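Cellulase IBT99 (Metagenomes, PDB 6WBT) probably hydrolyses 6-phospho-alpha-glucosides as a family 4 glycosidase, binding NAD, glucose-6-phosphate and a manganese ion. Local coordinates at residues E393-E398 / F412-T417. Numbering follows the deposited sequence.
Sequences EGLLVE and FTMNRT
Phe412 meets Leu396 in a small apolar contact between helix 380-402 and helix 405-414, which follow each other closely in the C-terminal domain. Its side chain leaves the backbone away from the facing helix, but with chi1 at -80° the ring swings back, and CE1 comes 4.3 Å from Leu396 CD1, which approaches the ring obliquely. Met117 of helix 114-136 packs on both residues. Two residues on, the selenomethionine at Met414 starts toward the other helix. Its CG is anti to the backbone N (chi1 -176°), and the turns about the CB-CG and CG-SE bonds carry the terminal CE to 4.3 Å from Leu395 CD1. Phe381 of the second subunit packs on both Leu395 and Met414, so this pair also joins the subunit interface. Asn415 forms an Asx turn, its OD1 accepting a 2.8 Å hydrogen bond from Thr417 N, with the donor tilted 19° from the carbonyl plane. Arg416 reaches back to Gln388 on helix 380-402 and also bonds the Thr413 carbonyl of the second subunit. No hydrogen bond joins 393-398 to 412-417, implying that direct cohesion rests on buried dispersion contacts, while polar links run from Met414 O to Gln388 and from Glu398 to Lys407.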
ATOM      1  N   GLU A 393       2.394  13.552  16.156  1.00 46.95           N
ATOM      2  CA  GLU A 393       1.168  14.337  16.066  1.00 47.22           C
ATOM      3  C   GLU A 393      -0.068  13.448  16.074  1.00 45.88           C
ATOM      4  O   GLU A 393      -1.119  13.855  16.581  1.00 45.59           O
ATOM      5  CB  GLU A 393       1.193  15.206  14.808  1.00 51.27           C
ATOM      6  CG  GLU A 393       2.340  16.202  14.770  1.00 55.47           C
ATOM      7  CD  GLU A 393       2.401  16.972  13.465  1.00 58.17           C
ATOM      8  OE1 GLU A 393       1.625  16.644  12.543  1.00 58.99           O
ATOM      9  OE2 GLU A 393       3.225  17.904  13.362  1.00 59.95           O
ATOM     10  N   GLY A 394       0.037  12.236  15.524  1.00 44.37           N
ATOM     11  CA  GLY A 394      -1.097  11.326  15.549  1.00 43.60           C
ATOM     12  C   GLY A 394      -1.421  10.835  16.947  1.00 45.41           C
ATOM     13  O   GLY A 394      -2.592  10.743  17.325  1.00 46.79           O
ATOM     14  N   LEU A 395      -0.390  10.514  17.733  1.00 43.90           N
ATOM     15  CA  LEU A 395      -0.616  10.085  19.110  1.00 41.08           C
ATOM     16  C   LEU A 395      -1.164  11.218  19.967  1.00 41.01           C
ATOM     17  O   LEU A 395      -1.906  10.966  20.924  1.00 40.83           O
ATOM     18  CB  LEU A 395       0.680   9.545  19.712  1.00 39.17           C
ATOM     19  CG  LEU A 395       1.207   8.225  19.147  1.00 38.25           C
ATOM     20  CD1 LEU A 395       2.649   8.002  19.570  1.00 37.74           C
ATOM     21  CD2 LEU A 395       0.332   7.063  19.587  1.00 38.27           C
ATOM     22  N   LEU A 396      -0.814  12.465  19.645  1.00 40.99           N
ATOM     23  CA  LEU A 396      -1.324  13.595  20.414  1.00 41.94           C
ATOM     24  C   LEU A 396      -2.796  13.852  20.125  1.00 40.92           C
ATOM     25  O   LEU A 396      -3.539  14.270  21.021  1.00 40.56           O
ATOM     26  CB  LEU A 396      -0.499  14.848  20.119  1.00 43.98           C
ATOM     27  CG  LEU A 396      -0.708  16.017  21.082  1.00 44.93           C
ATOM     28  CD1 LEU A 396      -0.156  15.678  22.456  1.00 45.64           C
ATOM     29  CD2 LEU A 396      -0.071  17.284  20.540  1.00 44.78           C
ATOM     30  N   VAL A 397      -3.236  13.613  18.887  1.00 41.26           N
ATOM     31  CA  VAL A 397      -4.652  13.758  18.563  1.00 42.74           C
ATOM     32  C   VAL A 397      -5.465  12.664  19.243  1.00 45.70           C
ATOM     33  O   VAL A 397      -6.574  12.908  19.735  1.00 47.49           O
ATOM     34  CB  VAL A 397      -4.853  13.758  17.038  1.00 39.72           C
ATOM     35  CG1 VAL A 397      -6.334  13.773  16.691  1.00 38.77           C
ATOM     36  CG2 VAL A 397      -4.149  14.951  16.412  1.00 38.32           C
ATOM     37  N   GLU A 398      -4.927  11.442  19.290  1.00 44.67           N
ATOM     38  CA  GLU A 398      -5.613  10.358  19.986  1.00 44.65           C
ATOM     39  C   GLU A 398      -5.697  10.618  21.485  1.00 45.37           C
ATOM     40  O   GLU A 398      -6.636  10.154  22.141  1.00 47.19           O
ATOM     41  CB  GLU A 398      -4.906   9.029  19.718  1.00 45.60           C
ATOM     42  CG  GLU A 398      -4.868   8.630  18.253  1.00 46.01           C
ATOM     43  CD  GLU A 398      -4.053   7.376  18.013  1.00 47.46           C
ATOM     44  OE1 GLU A 398      -3.560   6.787  18.999  1.00 48.31           O
ATOM     45  OE2 GLU A 398      -3.904   6.978  16.839  1.00 47.50           O
ATOM     46  N   PHE A 412       4.949  12.816  23.506  1.00 46.84           N
ATOM     47  CA  PHE A 412       6.120  13.579  23.929  1.00 48.40           C
ATOM     48  C   PHE A 412       7.399  12.767  23.770  1.00 47.79           C
ATOM     49  O   PHE A 412       8.445  13.314  23.406  1.00 48.90           O
ATOM     50  CB  PHE A 412       5.946  14.044  25.376  1.00 50.59           C
ATOM     51  CG  PHE A 412       5.085  15.269  25.522  1.00 51.95           C
ATOM     52  CD1 PHE A 412       3.749  15.243  25.154  1.00 51.75           C
ATOM     53  CD2 PHE A 412       5.611  16.443  26.035  1.00 53.43           C
ATOM     54  CE1 PHE A 412       2.956  16.368  25.288  1.00 52.17           C
ATOM     55  CE2 PHE A 412       4.822  17.570  26.172  1.00 52.92           C
ATOM     56  CZ  PHE A 412       3.493  17.532  25.799  1.00 52.38           C
ATOM     57  N   THR A 413       7.336  11.459  24.037  1.00 45.36           N
ATOM     58  CA  THR A 413       8.512  10.613  23.864  1.00 45.51           C
ATOM     59  C   THR A 413       8.943  10.544  22.403  1.00 44.54           C
ATOM     60  O   THR A 413      10.143  10.479  22.111  1.00 45.51           O
ATOM     61  CB  THR A 413       8.228   9.208  24.404  1.00 45.42           C
ATOM     62  OG1 THR A 413       7.897   9.284  25.797  1.00 45.36           O
ATOM     63  CG2 THR A 413       9.438   8.301  24.225  1.00 43.78           C
HETATM   64  N   MSE A 414       7.989  10.579  21.480  1.00 43.33           N
HETATM   65  CA  MSE A 414       8.272  10.440  20.055  1.00 41.99           C
HETATM   66  C   MSE A 414       8.999  11.651  19.467  1.00 43.53           C
HETATM   67  O   MSE A 414       9.787  11.514  18.531  1.00 44.23           O
HETATM   68  CB  MSE A 414       6.967  10.203  19.287  1.00 40.95           C
HETATM   69  CG  MSE A 414       7.146   9.958  17.799  1.00 40.97           C
HETATM   70 SE   MSE A 414       7.958   8.232  17.410  0.65 39.27          SE
HETATM   71  CE  MSE A 414       6.568   7.090  18.160  1.00 40.86           C
ATOM     72  N   ASN A 415       8.732  12.829  20.026  1.00 43.52           N
ATOM     73  CA  ASN A 415       9.245  14.066  19.450  1.00 44.58           C
ATOM     74  C   ASN A 415      10.767  14.105  19.497  1.00 45.56           C
ATOM     75  O   ASN A 415      11.392  13.615  20.443  1.00 46.46           O
ATOM     76  CB  ASN A 415       8.663  15.272  20.189  1.00 45.55           C
ATOM     77  CG  ASN A 415       8.814  16.561  19.407  1.00 46.32           C
ATOM     78  OD1 ASN A 415       9.862  17.204  19.443  1.00 47.13           O
ATOM     79  ND2 ASN A 415       7.761  16.947  18.695  1.00 46.20           N
ATOM     80  N   ARG A 416      11.366  14.698  18.460  1.00 44.98           N
ATOM     81  CA  ARG A 416      12.823  14.758  18.375  1.00 47.16           C
ATOM     82  C   ARG A 416      13.411  15.735  19.383  1.00 51.06           C
ATOM     83  O   ARG A 416      14.552  15.554  19.824  1.00 52.72           O
ATOM     84  CB  ARG A 416      13.254  15.142  16.959  1.00 46.33           C
ATOM     85  CG  ARG A 416      12.776  14.188  15.877  1.00 46.46           C
ATOM     86  CD  ARG A 416      13.375  14.540  14.524  1.00 44.50           C
ATOM     87  NE  ARG A 416      14.828  14.402  14.518  1.00 43.93           N
ATOM     88  CZ  ARG A 416      15.470  13.274  14.230  1.00 44.42           C
ATOM     89  NH1 ARG A 416      14.787  12.180  13.924  1.00 41.16           N
ATOM     90  NH2 ARG A 416      16.796  13.240  14.249  1.00 46.95           N
ATOM     91  N   THR A 417      12.660  16.776  19.753  1.00 53.61           N
ATOM     92  CA  THR A 417      13.162  17.745  20.723  1.00 55.95           C
ATOM     93  C   THR A 417      13.371  17.102  22.089  1.00 55.76           C
ATOM     94  O   THR A 417      14.347  17.409  22.785  1.00 58.41           O
ATOM     95  CB  THR A 417      12.200  18.929  20.826  1.00 55.90           C
ATOM     96  OG1 THR A 417      12.135  19.608  19.566  1.00 55.25           O
ATOM     97  CG2 THR A 417      12.656  19.907  21.900  1.00 57.46           C
TER